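Local coordinates for IPT/TIG domain-containing protein BACOVA_02650 (Bacteroides ovatus, PDB 5E7H) that binds polysaccharide at the bacterial cell surface and probably captures xyloglucan before its transport into the periplasm for degradation, at residues S9-V14 with F83-N88; N88-Y93 with S141-V146; L160-E165 with F255-K260. All coordinates share one frame; numbering follows the deposited sequence.

Overall arrangement
The three contacts run from the seam between the Ig-like IPT/TIG part and the xyloglucan-binding part into the beta-sheets of the latter. Contact 1 is a buried join of two loops, made by prolines, aromatics and a methionine and pinned by two hydrogen bonds. Contact 2, further from the chain centre, has one direct backbone bond, a bridging water and apolar packing, and carries a sodium ligand. Contact 3 is antiparallel pairing with an Arg256-Glu165 salt bridge, buried at its Phe164 end and exposed at the C-terminus. Contacts 2 and 3 meet in one sheet, strand 89-91 beside strand 246-259. Contacts 1 and 2 share Asn88, whose ND2 bonds to Ile257 O of contact 3, and Ser10 bonds to Glu165.

Contact 1: residues S9-V14 with F83-N88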
# COMPACT_ATOMS: atom_id res chain seq x y z
N SER A 9 -10.18 -0.34 -3.39
CA SER A 9 -9.02 -1.18 -3.66
C SER A 9 -7.74 -0.71 -2.97
O SER A 9 -6.90 -1.53 -2.54
CB SER A 9 -8.80 -1.28 -5.17
OG SER A 9 -8.67 0.01 -5.75
N SER A 10 -7.57 0.60 -2.82
CA SER A 10 -6.41 1.16 -2.15
C SER A 10 -6.70 2.55 -1.62
O SER A 10 -7.56 3.24 -2.17
CB SER A 10 -5.22 1.21 -3.09
OG SER A 10 -4.11 1.84 -2.48
N THR A 11 -6.02 2.94 -0.55
CA THR A 11 -6.06 4.33 -0.07
C THR A 11 -5.06 5.22 -0.81
O THR A 11 -5.12 6.43 -0.69
CB THR A 11 -5.78 4.42 1.44
OG1 THR A 11 -4.47 3.93 1.72
CG2 THR A 11 -6.80 3.61 2.25
N MET A 12 -4.14 4.64 -1.58
CA MET A 12 -3.14 5.45 -2.28
C MET A 12 -2.74 4.76 -3.58
O MET A 12 -1.58 4.42 -3.79
CB MET A 12 -1.93 5.73 -1.40
CG MET A 12 -1.08 6.89 -1.92
SD MET A 12 0.15 7.49 -0.74
CE MET A 12 -0.90 8.44 0.32
N PRO A 13 -3.72 4.57 -4.46
CA PRO A 13 -3.42 3.94 -5.75
C PRO A 13 -2.46 4.78 -6.56
O PRO A 13 -2.54 6.00 -6.58
CB PRO A 13 -4.78 3.82 -6.42
CG PRO A 13 -5.65 4.83 -5.75
CD PRO A 13 -5.13 4.95 -4.34
N VAL A 14 -1.55 4.09 -7.25
CA VAL A 14 -0.61 4.77 -8.14
C VAL A 14 -1.34 5.49 -9.27
O VAL A 14 -2.32 4.98 -9.86
CB VAL A 14 0.40 3.73 -8.71
CG1 VAL A 14 1.33 4.35 -9.76
CG2 VAL A 14 1.21 3.13 -7.58
N PHE A 83 -8.87 8.81 1.67
CA PHE A 83 -8.20 8.57 0.39
C PHE A 83 -7.00 9.50 0.23
O PHE A 83 -7.09 10.69 0.53
CB PHE A 83 -9.20 8.79 -0.76
CG PHE A 83 -8.71 8.27 -2.09
CD1 PHE A 83 -8.55 6.91 -2.30
CD2 PHE A 83 -8.43 9.15 -3.13
CE1 PHE A 83 -8.08 6.43 -3.52
CE2 PHE A 83 -7.98 8.68 -4.36
CZ PHE A 83 -7.81 7.33 -4.54
N TYR A 84 -5.86 8.94 -0.21
CA TYR A 84 -4.58 9.64 -0.33
C TYR A 84 -4.19 10.29 1.00
O TYR A 84 -4.05 11.52 1.12
CB TYR A 84 -4.58 10.64 -1.51
CG TYR A 84 -3.84 10.08 -2.72
CD1 TYR A 84 -2.60 10.58 -3.10
CD2 TYR A 84 -4.34 9.00 -3.44
CE1 TYR A 84 -1.91 10.04 -4.18
CE2 TYR A 84 -3.67 8.47 -4.53
CZ TYR A 84 -2.45 9.00 -4.88
OH TYR A 84 -1.75 8.46 -5.94
N PRO A 85 -4.02 9.44 2.03
CA PRO A 85 -3.61 9.92 3.35
C PRO A 85 -2.13 10.28 3.36
O PRO A 85 -1.29 9.58 3.93
CB PRO A 85 -3.91 8.73 4.26
CG PRO A 85 -3.68 7.57 3.41
CD PRO A 85 -4.22 7.98 2.04
N LEU A 86 -1.81 11.38 2.68
CA LEU A 86 -0.42 11.79 2.48
C LEU A 86 0.32 11.97 3.81
O LEU A 86 1.52 11.67 3.89
CB LEU A 86 -0.39 13.08 1.66
CG LEU A 86 -0.86 12.84 0.22
CD1 LEU A 86 -1.30 14.19 -0.36
CD2 LEU A 86 0.22 12.18 -0.63
N GLU A 87 -0.41 12.38 4.84
CA GLU A 87 0.18 12.70 6.13
C GLU A 87 0.56 11.45 6.93
O GLU A 87 1.23 11.55 7.95
CB GLU A 87 -0.81 13.56 6.93
CG GLU A 87 -1.45 14.75 6.15
CD GLU A 87 -2.75 14.41 5.42
OE1 GLU A 87 -3.03 13.23 5.16
OE2 GLU A 87 -3.51 15.35 5.08
N ASN A 88 0.08 10.30 6.49
CA ASN A 88 0.33 9.01 7.13
C ASN A 88 1.49 8.24 6.50
O ASN A 88 1.87 7.18 7.00
CB ASN A 88 -0.93 8.13 7.05
CG ASN A 88 -2.08 8.65 7.87
OD1 ASN A 88 -2.84 9.50 7.40
ND2 ASN A 88 -2.23 8.16 9.10
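Met12 lies across Tyr84 where the loop 9-14, which follows strand 4-8 of the Ig-like IPT/TIG fold, meets the loop 83-88 that runs up to strand 89-91 of the xyloglucan-binding part. Its CG sits almost over the ring centre, 3.8 Å from the Tyr84 centroid and 9° off the normal, a CH-pi contact. With CG anti to the backbone N (chi1 -163°), the chain crosses the ring at about a right angle; Met12 SD stays above that face, 4.9 Å from the Tyr84 centroid, a more distant Met-aromatic contact. The bend at chi3 then brings CE down onto Pro85, with Met12 CE 3.8 Å from Pro85 CD, and close to Leu86 CD2. Two hydrogen bonds frame this packing. Tyr84 N donates to Thr11 O at 2.7 Å, and at the other end of the residue Tyr84 OH donates to Pro13 O at 2.7 Å, tilted 25° from the carbonyl plane; the hydroxyl also bonds to Asn119 ND2. Each end of Tyr84 is thereby held by loop 9-14, which fixes the ring beneath the methionine. Alongside, Phe83 slants against the Pro13 ring, and Ser10 O lies at the edge of the Phe83 ring.

Behind this first shell, an ST turn shapes the loop: Ser10 OG accepts from Met12 N, and the same Ser10 OG is held more strongly by Glu165 OE1. Thr11 OG1 likewise bonds outward to Gln163, so the loop is tied to strand 160-168. Pro85 centres an inverse gamma turn in loop 83-88, in which Leu86 N bonds to Tyr84 O at 2.7 Å.

Contact 2: residues N88-Y93 with S141-V146; sequences NVILNY and SNAQWV. With NA (sodium ion), chain I; FMT (formic acid), chain F.
The short strand 89-91 at the start of the xyloglucan-binding part meets the end of strand 133-142 and the loop after it, the two segments running roughly antiparallel. Ile90 carries the centre. Gln144 N donates to Ile90 O at 2.9 Å, almost straight (168°). Beside this bond, water 1 lies within hydrogen-bonding distance of both Val89 O and Gln144 O and can bridge them. The Ile90 side chain divides its branches: Ile90 CG2 meets Val146 CG2 at 3.6 Å, the two side chains crossing at about a right angle, while Ile90 CD1 slants onto the Trp145 ring, 3.8 Å from CZ3. CG1 is placed between N and the carbonyl carbon (chi1 61°), which sends CD1 to the indole and turns CG2 to the valine.

Strand 89-91 pairs with strand 246-259 through backbone bonds of Ile90 with Phe255, so Ile90 lies between this sheet and the end of strand 133-142, with Ile234 of strand 233-240 also against it. Toward the far end, Leu91 CD2 rests on Ser141 CB at 3.8 Å. Tyr93 OH donates to Ser141 OG at 3.0 Å, with that oxygen near the plane of the ring. Just after the strand, Asn92 O binds a sodium ion at 2.8 Å, with water 2, Asn119, Thr121 and Asp253 among the other ligands. Asn92 ND2 donates to a formic acid molecule, probably from the crystallisation liquor.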
# COMPACT_ATOMS: atom_id res chain seq x y z
N ASN A 88 0.08 10.30 6.49
CA ASN A 88 0.33 9.01 7.13
C ASN A 88 1.49 8.24 6.50
O ASN A 88 1.87 7.18 7.00
CB ASN A 88 -0.93 8.13 7.05
CG ASN A 88 -2.08 8.65 7.87
OD1 ASN A 88 -2.84 9.50 7.40
ND2 ASN A 88 -2.23 8.16 9.10
N VAL A 89 2.05 8.74 5.40
CA VAL A 89 3.16 8.09 4.73
C VAL A 89 4.41 8.24 5.60
O VAL A 89 4.72 9.35 6.05
CB VAL A 89 3.39 8.67 3.33
CG1 VAL A 89 4.63 8.11 2.65
CG2 VAL A 89 2.16 8.40 2.46
N ILE A 90 5.11 7.12 5.81
CA ILE A 90 6.32 7.09 6.61
C ILE A 90 7.58 6.87 5.76
O ILE A 90 8.68 7.11 6.23
CB ILE A 90 6.22 6.01 7.71
CG1 ILE A 90 6.05 4.61 7.13
CG2 ILE A 90 5.07 6.36 8.68
CD1 ILE A 90 6.28 3.51 8.12
N LEU A 91 7.42 6.41 4.52
CA LEU A 91 8.56 6.11 3.65
C LEU A 91 8.10 6.06 2.20
O LEU A 91 7.31 5.19 1.85
CB LEU A 91 9.23 4.79 4.06
CG LEU A 91 10.43 4.36 3.21
CD1 LEU A 91 11.57 5.32 3.29
CD2 LEU A 91 10.87 2.99 3.68
N ASN A 92 8.60 6.97 1.37
CA ASN A 92 8.31 6.90 -0.08
C ASN A 92 9.53 7.05 -0.98
O ASN A 92 9.38 7.00 -2.20
CB ASN A 92 7.25 7.95 -0.46
CG ASN A 92 7.71 9.37 -0.30
OD1 ASN A 92 8.89 9.66 -0.15
ND2 ASN A 92 6.76 10.30 -0.39
N TYR A 93 10.71 7.19 -0.39
CA TYR A 93 11.99 7.29 -1.12
C TYR A 93 12.04 8.53 -2.03
O TYR A 93 12.89 8.62 -2.94
CB TYR A 93 12.22 6.01 -1.92
CG TYR A 93 12.37 4.79 -1.03
CD1 TYR A 93 13.50 4.63 -0.23
CD2 TYR A 93 11.42 3.80 -1.01
CE1 TYR A 93 13.66 3.52 0.59
CE2 TYR A 93 11.55 2.68 -0.17
CZ TYR A 93 12.69 2.54 0.61
OH TYR A 93 12.86 1.42 1.41
N SER A 141 16.13 1.24 5.96
CA SER A 141 15.74 2.63 5.73
C SER A 141 15.45 3.37 7.02
O SER A 141 15.36 2.76 8.09
CB SER A 141 14.48 2.68 4.83
OG SER A 141 14.77 2.24 3.51
N ASN A 142 15.36 4.69 6.92
CA ASN A 142 14.91 5.56 8.00
C ASN A 142 13.52 6.04 7.63
O ASN A 142 13.31 6.58 6.55
CB ASN A 142 15.85 6.74 8.21
CG ASN A 142 17.04 6.40 9.09
OD1 ASN A 142 16.89 5.78 10.14
ND2 ASN A 142 18.20 6.80 8.66
N ALA A 143 12.58 5.78 8.51
CA ALA A 143 11.21 6.23 8.36
C ALA A 143 11.06 7.61 8.96
O ALA A 143 11.82 8.02 9.84
CB ALA A 143 10.29 5.26 9.03
N GLN A 144 10.04 8.32 8.50
CA GLN A 144 9.53 9.50 9.17
C GLN A 144 8.22 9.11 9.80
O GLN A 144 7.21 8.98 9.11
CB GLN A 144 9.36 10.65 8.17
CG GLN A 144 8.83 11.92 8.79
CD GLN A 144 8.60 13.00 7.75
OE1 GLN A 144 7.55 13.65 7.75
NE2 GLN A 144 9.56 13.18 6.86
N TRP A 145 8.23 8.83 11.11
CA TRP A 145 7.00 8.30 11.73
C TRP A 145 5.90 9.35 11.66
O TRP A 145 6.17 10.55 11.62
CB TRP A 145 7.26 7.87 13.18
CG TRP A 145 8.36 6.83 13.35
CD1 TRP A 145 9.46 6.97 14.14
CD2 TRP A 145 8.49 5.54 12.71
NE1 TRP A 145 10.26 5.86 14.05
CE2 TRP A 145 9.70 4.97 13.18
CE3 TRP A 145 7.71 4.80 11.81
CZ2 TRP A 145 10.15 3.71 12.76
CZ3 TRP A 145 8.16 3.56 11.40
CH2 TRP A 145 9.38 3.03 11.87
N VAL A 146 4.66 8.88 11.66
CA VAL A 146 3.50 9.76 11.59
C VAL A 146 3.48 10.65 12.83
O VAL A 146 3.70 10.20 13.95
CB VAL A 146 2.18 8.95 11.48
CG1 VAL A 146 0.99 9.89 11.35
CG2 VAL A 146 2.25 7.99 10.31
NA NA I . 7.51 7.02 -4.25
C FMT F . 6.33 13.55 -1.61
O1 FMT F . 6.09 13.18 -2.79
O2 FMT F . 7.45 13.29 -1.08
O HOH W 1 5.06 10.64 8.55
O HOH W 2 5.23 8.13 -3.59

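Contact 3: residues L160-E165 with F255-K260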
# COMPACT_ATOMS: atom_id res chain seq x y z
N LEU A 160 -3.95 0.06 14.82
CA LEU A 160 -3.23 0.61 13.66
C LEU A 160 -2.82 -0.50 12.68
O LEU A 160 -2.61 -1.65 13.07
CB LEU A 160 -1.97 1.37 14.13
CG LEU A 160 -2.25 2.56 15.05
CD1 LEU A 160 -0.94 3.13 15.58
CD2 LEU A 160 -3.03 3.64 14.32
N LYS A 161 -2.66 -0.12 11.42
CA LYS A 161 -2.14 -1.04 10.42
C LYS A 161 -1.06 -0.39 9.58
O LYS A 161 -1.03 0.84 9.41
CB LYS A 161 -3.27 -1.58 9.52
CG LYS A 161 -4.12 -0.57 8.85
CD LYS A 161 -5.35 -1.23 8.20
CE LYS A 161 -6.18 -0.20 7.51
NZ LYS A 161 -7.37 -0.81 6.84
N LEU A 162 -0.16 -1.22 9.08
CA LEU A 162 0.84 -0.82 8.10
C LEU A 162 0.30 -1.16 6.73
O LEU A 162 -0.04 -2.32 6.47
CB LEU A 162 2.16 -1.54 8.34
CG LEU A 162 3.26 -1.28 7.33
CD1 LEU A 162 3.78 0.14 7.46
CD2 LEU A 162 4.38 -2.28 7.50
N GLN A 163 0.24 -0.16 5.86
CA GLN A 163 -0.17 -0.35 4.47
C GLN A 163 0.98 0.04 3.57
O GLN A 163 1.81 0.89 3.93
CB GLN A 163 -1.38 0.52 4.10
CG GLN A 163 -2.66 0.18 4.74
CD GLN A 163 -3.77 1.08 4.23
OE1 GLN A 163 -3.54 2.23 3.84
NE2 GLN A 163 -4.98 0.56 4.22
N PHE A 164 1.01 -0.53 2.38
CA PHE A 164 1.98 -0.11 1.37
C PHE A 164 1.48 -0.60 0.04
O PHE A 164 0.65 -1.49 -0.01
CB PHE A 164 3.40 -0.66 1.65
CG PHE A 164 3.47 -2.15 1.90
CD1 PHE A 164 3.29 -2.67 3.19
CD2 PHE A 164 3.76 -3.03 0.87
CE1 PHE A 164 3.37 -4.05 3.42
CE2 PHE A 164 3.85 -4.40 1.11
CZ PHE A 164 3.65 -4.90 2.37
N GLU A 165 2.01 -0.02 -1.02
CA GLU A 165 1.69 -0.49 -2.36
C GLU A 165 2.77 -1.46 -2.77
O GLU A 165 3.95 -1.27 -2.45
CB GLU A 165 1.61 0.67 -3.33
CG GLU A 165 0.31 0.75 -4.10
CD GLU A 165 -0.92 0.97 -3.22
OE1 GLU A 165 -2.04 0.77 -3.73
OE2 GLU A 165 -0.77 1.38 -2.06
N PHE A 255 4.87 3.32 2.05
CA PHE A 255 4.60 2.75 3.35
C PHE A 255 3.92 3.81 4.20
O PHE A 255 4.35 4.97 4.21
CB PHE A 255 5.89 2.27 4.04
CG PHE A 255 6.56 1.11 3.34
CD1 PHE A 255 6.27 -0.20 3.69
CD2 PHE A 255 7.50 1.34 2.32
CE1 PHE A 255 6.88 -1.27 3.04
CE2 PHE A 255 8.11 0.27 1.66
CZ PHE A 255 7.79 -1.02 2.03
N ARG A 256 2.89 3.40 4.94
CA ARG A 256 2.05 4.33 5.69
C ARG A 256 1.42 3.60 6.86
O ARG A 256 1.13 2.40 6.78
CB ARG A 256 0.99 4.95 4.76
CG ARG A 256 0.12 3.94 4.02
CD ARG A 256 -0.52 4.59 2.77
NE ARG A 256 -1.38 3.68 2.01
CZ ARG A 256 -1.04 3.02 0.91
NH1 ARG A 256 0.18 3.07 0.40
NH2 ARG A 256 -1.97 2.28 0.30
N ILE A 257 1.23 4.32 7.95
CA ILE A 257 0.58 3.79 9.14
C ILE A 257 -0.74 4.51 9.28
O ILE A 257 -0.77 5.73 9.37
CB ILE A 257 1.43 3.98 10.42
CG1 ILE A 257 2.73 3.18 10.30
CG2 ILE A 257 0.64 3.55 11.65
CD1 ILE A 257 3.72 3.42 11.42
N VAL A 258 -1.83 3.74 9.29
CA VAL A 258 -3.18 4.30 9.34
C VAL A 258 -4.02 3.60 10.39
O VAL A 258 -3.66 2.53 10.86
CB VAL A 258 -3.89 4.21 7.97
CG1 VAL A 258 -3.13 4.97 6.91
CG2 VAL A 258 -4.04 2.77 7.53
N ARG A 259 -5.16 4.21 10.75
CA ARG A 259 -6.08 3.56 11.68
C ARG A 259 -6.79 2.40 11.00
O ARG A 259 -7.12 2.46 9.82
CB ARG A 259 -7.11 4.56 12.19
CG ARG A 259 -6.52 5.61 13.08
CD ARG A 259 -7.54 6.69 13.38
NE ARG A 259 -7.11 7.54 14.48
CZ ARG A 259 -6.20 8.51 14.39
NH1 ARG A 259 -5.60 8.79 13.23
NH2 ARG A 259 -5.91 9.22 15.46
N LYS A 260 -7.02 1.34 11.76
CA LYS A 260 -7.88 0.25 11.29
C LYS A 260 -9.31 0.76 11.15
O LYS A 260 -9.72 1.68 11.85
CB LYS A 260 -7.84 -0.91 12.27
CG LYS A 260 -6.54 -1.69 12.25
CD LYS A 260 -6.65 -2.92 13.15
CE LYS A 260 -5.35 -3.68 13.21
NZ LYS A 260 -5.45 -4.85 14.13
OXT LYS A 260 -10.07 0.24 10.33
O HOH W 3 -2.29 -3.90 15.06
O HOH W 4 -9.17 -1.92 8.79
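Arg256 lays one face of its guanidinium over Gln163 CB and the backbone N of Phe164, and turns its edge to Glu165. Its CG stands between N and the carbonyl carbon (chi1 55°) with the chain extended to NE, which carries the guanidinium out to Glu165. There Arg256 NH2 is 2.8 Å from Glu165 OE2, on the syn lone pair, and NH1 meets the same oxygen almost head-on. Carboxylate and guanidinium are nearly coplanar in this salt bridge, and Glu165 OE1 bonds to Ser10. Arg256 NE reaches Gln163 OE1 at 3.2 Å, Gln163 OE1 standing 30° out of the guanidinium plane; that amide oxygen also accepts from Thr11. Were Arg256 an alanine, Glu165 OE2 would probably lose its charged mate and Gln163 CB its cover.

Beneath these side chains, strands 160-168 and 246-259 are antiparallel neighbours in the curled sheet that also holds strand 89-91. Lys161 with Val258 and Gln163 with Arg256 are hydrogen-bonded pairs, each with two bonds, such as Gln163 N to Arg256 O at 2.9 Å. Between them Leu162 and Ile257 form a non-hydrogen-bonded pair facing the other way. Phe164 CB lies over the Phe255 ring, 4.0 Å from its centroid; the two side chains run side by side, the ring planes oblique at 32°. Near the chain's C-terminus, Lys161 CG packs on Val258 CG2 at 3.6 Å, and water 4 links Lys161 NZ to Lys260 OXT.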